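Local coordinates for protein FKBP-type peptidyl-prolyl cis-trans isomerase FkpA (Escherichia coli, PDB 1Q6H) that catalyses cis-trans isomerisation of peptidyl-proline bonds in the periplasm, so speeding protein folding, and also acts as a folding chaperone, at residues N37-Q42 with L49-L54; K114-K117 with L123-Q126; G172-W177 with S212-D217. All blocks are in the same frame, centred on the assembly; numbering follows the deposited sequence.

Interaction 1. Residues N37-Q42 with L49-L54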
loop_
_atom_site.group_PDB
_atom_site.type_symbol
_atom_site.label_atom_id
_atom_site.label_comp_id
_atom_site.label_asym_id
_atom_site.label_seq_id
_atom_site.Cartn_x
_atom_site.Cartn_y
_atom_site.Cartn_z
ATOM N N ASN A 37 14.767 8.051 0.184
ATOM C CA ASN A 37 13.626 8.946 0.143
ATOM C C ASN A 37 12.757 8.843 1.412
ATOM O O ASN A 37 12.272 9.864 1.910
ATOM C CB ASN A 37 12.781 8.744 -1.143
ATOM C CG ASN A 37 13.503 9.199 -2.419
ATOM O OD1 ASN A 37 13.163 8.767 -3.539
ATOM N ND2 ASN A 37 14.504 10.063 -2.261
ATOM N N SER A 38 12.549 7.627 1.924
ATOM C CA SER A 38 11.803 7.415 3.171
ATOM C C SER A 38 12.444 8.124 4.355
ATOM O O SER A 38 11.764 8.772 5.145
ATOM C CB SER A 38 11.715 5.928 3.508
ATOM O OG SER A 38 11.112 5.215 2.447
ATOM N N LEU A 39 13.751 7.962 4.501
ATOM C CA LEU A 39 14.471 8.681 5.552
ATOM C C LEU A 39 14.379 10.211 5.365
ATOM O O LEU A 39 14.305 10.957 6.348
ATOM C CB LEU A 39 15.922 8.216 5.642
ATOM C CG LEU A 39 16.146 7.084 6.672
ATOM C CD1 LEU A 39 15.307 5.830 6.401
ATOM C CD2 LEU A 39 17.608 6.702 6.790
ATOM N N LYS A 40 14.380 10.671 4.118
ATOM C CA LYS A 40 14.226 12.087 3.874
ATOM C C LYS A 40 12.907 12.584 4.463
ATOM O O LYS A 40 12.859 13.634 5.123
ATOM C CB LYS A 40 14.330 12.421 2.382
ATOM C CG LYS A 40 15.748 12.338 1.841
ATOM C CD LYS A 40 15.955 13.178 0.567
ATOM C CE LYS A 40 17.361 12.976 -0.025
ATOM N NZ LYS A 40 18.356 12.498 1.001
ATOM N N GLU A 41 11.829 11.831 4.257
ATOM C CA GLU A 41 10.514 12.254 4.792
ATOM C C GLU A 41 10.500 12.252 6.315
ATOM O O GLU A 41 9.920 13.128 6.964
ATOM C CB GLU A 41 9.403 11.334 4.286
ATOM C CG GLU A 41 9.158 11.415 2.789
ATOM C CD GLU A 41 8.860 12.814 2.329
ATOM O OE1 GLU A 41 7.927 13.434 2.885
ATOM O OE2 GLU A 41 9.576 13.292 1.425
ATOM N N GLN A 42 11.165 11.265 6.879
ATOM C CA GLN A 42 11.255 11.126 8.320
ATOM C C GLN A 42 12.037 12.322 8.856
ATOM O O GLN A 42 11.699 12.883 9.904
ATOM C CB GLN A 42 11.987 9.823 8.693
ATOM C CG GLN A 42 11.213 8.489 8.413
ATOM C CD GLN A 42 12.128 7.271 8.436
ATOM O OE1 GLN A 42 13.301 7.391 8.789
ATOM N NE2 GLN A 42 11.597 6.086 8.064
ATOM N N LEU A 49 17.235 8.545 11.536
ATOM C CA LEU A 49 17.711 7.194 11.802
ATOM C C LEU A 49 19.195 7.077 11.496
ATOM O O LEU A 49 19.734 7.828 10.709
ATOM C CB LEU A 49 16.940 6.191 10.939
ATOM C CG LEU A 49 15.457 6.022 11.235
ATOM C CD1 LEU A 49 14.877 4.908 10.384
ATOM C CD2 LEU A 49 15.213 5.702 12.692
ATOM N N ASP A 50 19.853 6.123 12.130
ATOM C CA ASP A 50 21.269 5.924 11.946
ATOM C C ASP A 50 21.503 5.116 10.660
ATOM O O ASP A 50 21.155 3.928 10.589
ATOM C CB ASP A 50 21.792 5.176 13.155
ATOM C CG ASP A 50 23.269 4.927 13.084
ATOM O OD1 ASP A 50 23.774 4.583 12.008
ATOM O OD2 ASP A 50 24.003 5.042 14.072
ATOM N N LYS A 51 22.062 5.758 9.638
ATOM C CA LYS A 51 22.223 5.110 8.340
ATOM C C LYS A 51 23.150 3.892 8.379
ATOM O O LYS A 51 22.981 2.973 7.592
ATOM C CB LYS A 51 22.661 6.127 7.256
ATOM C CG LYS A 51 21.609 7.226 6.999
ATOM C CD LYS A 51 21.884 8.127 5.764
ATOM C CE LYS A 51 20.566 8.802 5.261
ATOM N NZ LYS A 51 20.664 9.640 4.012
ATOM N N ASP A 52 24.114 3.868 9.294
ATOM C CA ASP A 52 25.075 2.763 9.356
ATOM C C ASP A 52 24.379 1.497 9.819
ATOM O O ASP A 52 24.628 0.408 9.314
ATOM C CB ASP A 52 26.231 3.079 10.305
ATOM C CG ASP A 52 27.208 4.117 9.734
ATOM O OD1 ASP A 52 27.509 4.090 8.513
ATOM O OD2 ASP A 52 27.735 4.979 10.458
ATOM N N GLN A 53 23.498 1.665 10.788
ATOM C CA GLN A 53 22.731 0.565 11.303
ATOM C C GLN A 53 21.749 0.124 10.242
ATOM O O GLN A 53 21.428 -1.038 10.145
ATOM C CB GLN A 53 21.983 0.994 12.566
ATOM C CG GLN A 53 22.864 1.166 13.765
ATOM C CD GLN A 53 23.406 -0.135 14.316
ATOM O OE1 GLN A 53 22.919 -1.221 13.969
ATOM N NE2 GLN A 53 24.398 -0.032 15.209
ATOM N N LEU A 54 21.233 1.059 9.459
ATOM C CA LEU A 54 20.273 0.674 8.428
ATOM C C LEU A 54 20.943 -0.253 7.416
ATOM O O LEU A 54 20.397 -1.288 7.093
ATOM C CB LEU A 54 19.629 1.885 7.762
ATOM C CG LEU A 54 18.378 1.516 6.961
ATOM C CD1 LEU A 54 17.370 2.621 6.862
ATOM C CD2 LEU A 54 18.788 1.063 5.581
HETATM O O HOH W 1 17.955 10.226 3.405
HETATM O O HOH W 2 15.319 9.207 9.369
#
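Leu-39 reaches from helix 19-43 into a groove made by Leu-49, Lys-51 and Leu-54, and its two methyls divide the work. CD1 meets the two leucines: Leu-54 CD1 comes to it tip to tip at 3.8 Å, while the Leu-49 side chain crosses that of Leu-39 at about a right angle, with the two CD1 atoms 4.1 Å apart. The other methyl, CD2, lies against the aliphatic part of Lys-51, where CE is 3.9 Å away.

Lys-51 runs past Leu-39 in the opposite direction. Its CG stands anti to the carbonyl carbon (chi1 -63°) and the rest of the chain is stretched out, which lays the methylenes along the leucine and carries NZ beyond it to the exposed side of the contact. There NZ donates to a water at 2.8 Å, which also takes a weak bond from Lys-40 NZ. The two ammonium groups, 4.7 Å apart, are thus separated by a shared acceptor, which should soften their repulsion.

Leu-49 also touches the amide oxygen of Gln-42, its CD1 resting 3.3 Å from OE1. No direct hydrogen bond spans the segments; a second water joins them instead, donating to Gln-42 OE1 at 2.8 Å and accepting from the backbone N of Leu-49. The N-H of Leu-49, one residue before the N-cap, is satisfied in this way. Asp-50 is that N-cap of helix 51-62, its OD1 accepting from Gln-53 N.

The contact closes the turn between helices 19-43 and 51-62. Phe-80 of helix 70-112 packs on Gln-42 and Leu-49, and the second subunit covers the same residues with Leu-27; its Phe-62 lies on Leu-39 and makes a cation-pi contact with Lys-51, which places this helical pair in the dimer interface.

Interaction 2. Residues K114-K117 with L123-Q126; sequences KGVK and LVYQ
The phenol ring of Tyr-125 carries Lys-117 on one face. CB of the lysine sits 4.0 Å from the centroid of the Tyr-125 ring and 24° off its normal, a CH-pi contact displaced toward the hydroxyl end, so that CZ is the ring atom nearest to it. Farther along the lysine, CD passes 3.8 Å from Tyr-125 OH. Tyr-125 CG lies between the backbone N and the carbonyl carbon (chi1 66°), a setting that swings the ring across to the neighbouring strand and under the lysine. The lysine itself stays extended beyond CG, which carries the ammonium group clear of the ring. Ile-190 and Leu-192 of strand 189-194, and Asn-183, also touch the Tyr-125 side chain.

The other face of the hairpin holds Val-116 and Gln-126, and Val-124 reaches in beside them. CG1 of Val-116 and CG1 of Val-124 are only 3.4 Å apart, tighter than a normal methyl contact, and Phe-110 of helix 70-112 covers both valines. The Gln-126 chain, CG anti to the backbone N, extends past Gly-115, bringing its CG to 3.9 Å from Gly-115 O.

Between the two faces, Lys-117 and Tyr-125 form an antiparallel hydrogen-bonded pair: Lys-117 N donates to Tyr-125 O and Tyr-125 N to Lys-117 O, both 2.8 Å long. The first of these is almost straight, at 176°. CA-H...O contacts from Val-116 and Val-124 supplement them. Chemically, one reciprocal pair of backbone bonds joins the strands within these segments, with apolar contact toward the helix; on the reverse, the lysine spends its aliphatic stem on the aromatic face and holds its charge away from the ring.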
loop_
_atom_site.group_PDB
_atom_site.type_symbol
_atom_site.label_atom_id
_atom_site.label_comp_id
_atom_site.label_asym_id
_atom_site.label_seq_id
_atom_site.Cartn_x
_atom_site.Cartn_y
_atom_site.Cartn_z
ATOM N N LYS A 114 -1.522 52.931 4.954
ATOM C CA LYS A 114 -2.510 53.817 4.371
ATOM C C LYS A 114 -3.428 53.042 3.427
ATOM O O LYS A 114 -2.978 52.235 2.622
ATOM C CB LYS A 114 -1.827 54.984 3.644
ATOM C CG LYS A 114 -2.792 55.964 3.013
ATOM C CD LYS A 114 -2.052 57.154 2.409
ATOM C CE LYS A 114 -3.011 58.097 1.704
ATOM N NZ LYS A 114 -2.321 58.967 0.680
ATOM N N GLY A 115 -4.725 53.287 3.572
ATOM C CA GLY A 115 -5.738 52.646 2.767
ATOM C C GLY A 115 -6.217 51.274 3.202
ATOM O O GLY A 115 -7.171 50.725 2.603
ATOM N N VAL A 116 -5.582 50.713 4.227
ATOM C CA VAL A 116 -5.964 49.378 4.685
ATOM C C VAL A 116 -6.966 49.477 5.825
ATOM O O VAL A 116 -6.865 50.363 6.679
ATOM C CB VAL A 116 -4.740 48.610 5.148
ATOM C CG1 VAL A 116 -5.102 47.156 5.473
ATOM C CG2 VAL A 116 -3.655 48.694 4.067
ATOM N N LYS A 117 -7.947 48.587 5.810
ATOM C CA LYS A 117 -8.953 48.519 6.865
ATOM C C LYS A 117 -8.999 47.135 7.477
ATOM O O LYS A 117 -8.538 46.155 6.862
ATOM C CB LYS A 117 -10.327 48.919 6.310
ATOM C CG LYS A 117 -10.448 50.433 6.037
ATOM C CD LYS A 117 -11.726 50.765 5.313
ATOM C CE LYS A 117 -11.881 52.285 5.118
ATOM N NZ LYS A 117 -13.029 52.588 4.208
ATOM N N LEU A 123 -10.863 40.306 9.242
ATOM C CA LEU A 123 -10.412 40.356 7.877
ATOM C C LEU A 123 -9.680 41.692 7.676
ATOM O O LEU A 123 -10.161 42.760 8.122
ATOM C CB LEU A 123 -11.613 40.324 6.944
ATOM C CG LEU A 123 -11.313 40.560 5.462
ATOM C CD1 LEU A 123 -10.543 39.398 4.847
ATOM C CD2 LEU A 123 -12.609 40.742 4.726
ATOM N N VAL A 124 -8.527 41.655 7.015
ATOM C CA VAL A 124 -7.830 42.876 6.686
ATOM C C VAL A 124 -7.926 43.087 5.174
ATOM O O VAL A 124 -7.749 42.149 4.374
ATOM C CB VAL A 124 -6.379 42.811 7.159
ATOM C CG1 VAL A 124 -5.607 44.071 6.805
ATOM C CG2 VAL A 124 -6.332 42.511 8.651
ATOM N N TYR A 125 -8.265 44.299 4.753
ATOM C CA TYR A 125 -8.456 44.528 3.325
ATOM C C TYR A 125 -8.088 45.904 2.847
ATOM O O TYR A 125 -8.065 46.872 3.599
ATOM C CB TYR A 125 -9.899 44.206 2.925
ATOM C CG TYR A 125 -10.930 45.117 3.505
ATOM C CD1 TYR A 125 -11.524 44.827 4.726
ATOM C CD2 TYR A 125 -11.299 46.276 2.866
ATOM C CE1 TYR A 125 -12.447 45.652 5.274
ATOM C CE2 TYR A 125 -12.231 47.107 3.402
ATOM C CZ TYR A 125 -12.806 46.790 4.614
ATOM O OH TYR A 125 -13.753 47.594 5.182
ATOM N N GLN A 126 -7.784 45.965 1.561
ATOM C CA GLN A 126 -7.398 47.198 0.905
ATOM C C GLN A 126 -8.124 47.307 -0.417
ATOM O O GLN A 126 -7.882 46.536 -1.338
ATOM C CB GLN A 126 -5.914 47.209 0.671
ATOM C CG GLN A 126 -5.408 48.466 0.010
ATOM C CD GLN A 126 -3.943 48.367 -0.286
ATOM O OE1 GLN A 126 -3.415 47.264 -0.486
ATOM N NE2 GLN A 126 -3.272 49.501 -0.321
#

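Interaction 3. Residues G172-W177 with S212-D217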
loop_
_atom_site.group_PDB
_atom_site.type_symbol
_atom_site.label_atom_id
_atom_site.label_comp_id
_atom_site.label_asym_id
_atom_site.label_seq_id
_atom_site.Cartn_x
_atom_site.Cartn_y
_atom_site.Cartn_z
ATOM N N GLY A 172 -20.413 30.308 -0.977
ATOM C CA GLY A 172 -20.044 28.921 -1.159
ATOM C C GLY A 172 -18.543 28.713 -1.035
ATOM O O GLY A 172 -18.031 27.637 -1.386
ATOM N N VAL A 173 -17.830 29.726 -0.535
ATOM C CA VAL A 173 -16.362 29.670 -0.409
ATOM C C VAL A 173 -15.945 30.068 0.997
ATOM O O VAL A 173 -16.791 30.307 1.832
ATOM C CB VAL A 173 -15.702 30.635 -1.387
ATOM C CG1 VAL A 173 -15.938 30.153 -2.798
ATOM C CG2 VAL A 173 -16.251 32.062 -1.193
ATOM N N ILE A 174 -14.656 30.151 1.264
ATOM C CA ILE A 174 -14.214 30.596 2.577
ATOM C C ILE A 174 -14.771 31.979 2.952
ATOM O O ILE A 174 -14.846 32.894 2.129
ATOM C CB ILE A 174 -12.671 30.602 2.708
ATOM C CG1 ILE A 174 -12.003 31.404 1.601
ATOM C CG2 ILE A 174 -12.137 29.226 2.684
ATOM C CD1 ILE A 174 -10.521 31.702 1.895
ATOM N N PRO A 175 -15.105 32.117 4.221
ATOM C CA PRO A 175 -15.736 33.316 4.769
ATOM C C PRO A 175 -15.003 34.615 4.425
ATOM O O PRO A 175 -15.607 35.666 4.248
ATOM C CB PRO A 175 -15.643 33.073 6.294
ATOM C CG PRO A 175 -15.493 31.670 6.473
ATOM C CD PRO A 175 -14.835 31.104 5.263
ATOM N N GLY A 176 -13.684 34.537 4.344
ATOM C CA GLY A 176 -12.900 35.713 4.027
ATOM C C GLY A 176 -13.273 36.288 2.661
ATOM O O GLY A 176 -13.261 37.504 2.474
ATOM N N TRP A 177 -13.563 35.402 1.704
ATOM C CA TRP A 177 -13.935 35.800 0.380
ATOM C C TRP A 177 -15.360 36.315 0.423
ATOM O O TRP A 177 -15.658 37.350 -0.159
ATOM C CB TRP A 177 -13.805 34.649 -0.630
ATOM C CG TRP A 177 -12.516 34.602 -1.333
ATOM C CD1 TRP A 177 -11.365 34.060 -0.882
ATOM C CD2 TRP A 177 -12.235 35.097 -2.636
ATOM N NE1 TRP A 177 -10.369 34.190 -1.822
ATOM C CE2 TRP A 177 -10.889 34.809 -2.918
ATOM C CE3 TRP A 177 -12.978 35.786 -3.585
ATOM C CZ2 TRP A 177 -10.279 35.175 -4.107
ATOM C CZ3 TRP A 177 -12.383 36.139 -4.765
ATOM C CH2 TRP A 177 -11.040 35.834 -5.020
ATOM N N SER A 212 -2.471 29.265 8.145
ATOM C CA SER A 212 -1.916 30.218 7.194
ATOM C C SER A 212 -2.823 31.419 6.966
ATOM O O SER A 212 -4.006 31.290 6.687
ATOM C CB SER A 212 -1.657 29.563 5.836
ATOM O OG SER A 212 -0.639 28.578 5.922
ATOM N N THR A 213 -2.256 32.592 7.154
ATOM C CA THR A 213 -2.888 33.803 6.680
ATOM C C THR A 213 -2.711 33.801 5.156
ATOM O O THR A 213 -1.625 33.441 4.630
ATOM C CB THR A 213 -2.240 35.012 7.332
ATOM O OG1 THR A 213 -2.712 35.123 8.683
ATOM C CG2 THR A 213 -2.685 36.312 6.669
ATOM N N LEU A 214 -3.790 34.126 4.443
ATOM C CA LEU A 214 -3.771 34.100 2.987
ATOM C C LEU A 214 -3.831 35.508 2.404
ATOM O O LEU A 214 -4.654 36.306 2.836
ATOM C CB LEU A 214 -4.972 33.313 2.449
ATOM C CG LEU A 214 -5.200 31.914 3.024
ATOM C CD1 LEU A 214 -6.422 31.265 2.341
ATOM C CD2 LEU A 214 -3.929 31.075 2.880
ATOM N N VAL A 215 -3.015 35.773 1.382
ATOM C CA VAL A 215 -3.040 37.041 0.681
ATOM C C VAL A 215 -3.623 36.857 -0.721
ATOM O O VAL A 215 -3.037 36.145 -1.544
ATOM C CB VAL A 215 -1.640 37.611 0.523
ATOM C CG1 VAL A 215 -1.709 39.049 -0.003
ATOM C CG2 VAL A 215 -0.888 37.571 1.873
ATOM N N PHE A 216 -4.783 37.462 -0.975
ATOM C CA PHE A 216 -5.422 37.430 -2.302
ATOM C C PHE A 216 -5.492 38.816 -2.966
ATOM O O PHE A 216 -6.036 39.766 -2.400
ATOM C CB PHE A 216 -6.863 36.925 -2.228
ATOM C CG PHE A 216 -6.998 35.473 -1.958
ATOM C CD1 PHE A 216 -6.932 34.554 -2.984
ATOM C CD2 PHE A 216 -7.207 35.013 -0.659
ATOM C CE1 PHE A 216 -7.058 33.200 -2.713
ATOM C CE2 PHE A 216 -7.313 33.702 -0.392
ATOM C CZ PHE A 216 -7.266 32.777 -1.411
ATOM N N ASP A 217 -4.972 38.929 -4.180
ATOM C CA ASP A 217 -5.190 40.128 -5.014
ATOM C C ASP A 217 -6.337 39.767 -5.933
ATOM O O ASP A 217 -6.179 38.893 -6.789
ATOM C CB ASP A 217 -3.987 40.452 -5.864
ATOM C CG ASP A 217 -2.846 40.981 -5.062
ATOM O OD1 ASP A 217 -3.087 41.891 -4.238
ATOM O OD2 ASP A 217 -1.682 40.542 -5.206
#
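The short helix 175-180 and strand 214-223 meet in the aromatic core of the FKBP domain, where proline-binding pockets of this family are built, and Trp-177 meets Phe-216 there in a T-shaped stack. The indole presents its edge to the phenyl face: the centroids of the five-membered ring of Trp-177 and the Phe-216 ring lie 4.4 Å apart, with planes at 76°. NE1 of Trp-177 stands 3.2 Å above the plane of the Phe-216 ring and over its centre, so the polar N-H edge faces the pi cloud. CZ2 of the indole adds a flanking contact with Phe-216 CD1 at 3.6 Å. The Trp-177 side chain leaves its helix with chi1 at -93°, which turns the indole toward the strand.

Ile-174 works beside this pair. Its CG1 lies between the backbone N and the carbonyl carbon (chi1 54°), directing CD1 at the strand, where it is 4.1 Å from Leu-214 CD1 and 4.4 Å from Phe-216 CE2. Ile-174 is also the N-cap residue of the helix, and its carbonyl O accepts from Trp-177 N at 2.8 Å, a bond of the first helical turn.

Other aromatic rings close round the stack: Tyr-146 meets Trp-177 edge-to-face, Phe-168 also touches the indole, and Phe-156 meets Phe-216, while Tyr-200 packs on Ile-174 and Leu-214. An indole on a short helix, set among aromatic side chains, is characteristic of the FKBP proline-binding pocket, whose floor, as in relatives, is probably formed here by Trp-177.

Interactions 2 and 3 are neighbours, their centres about 14 Å apart. They touch where Leu-123 CD2 of interaction 2 lies 4.0 Å from Gly-176 O of interaction 3, and both belong to one antiparallel sheet, strand 189-194 standing between strands 124-127 and 214-223. Interaction 3 lies at the likely proline-binding pocket; interaction 2 is on the margin of that sheet. Interaction 1 lies on the opposite side of the chain's centre, with its centre about 38 Å from that of interaction 3 and about 47 Å from that of interaction 2. Helix 70-112 spans this distance, packing on interactions 1 and 2, and so joins the dimer interface to the isomerase domain.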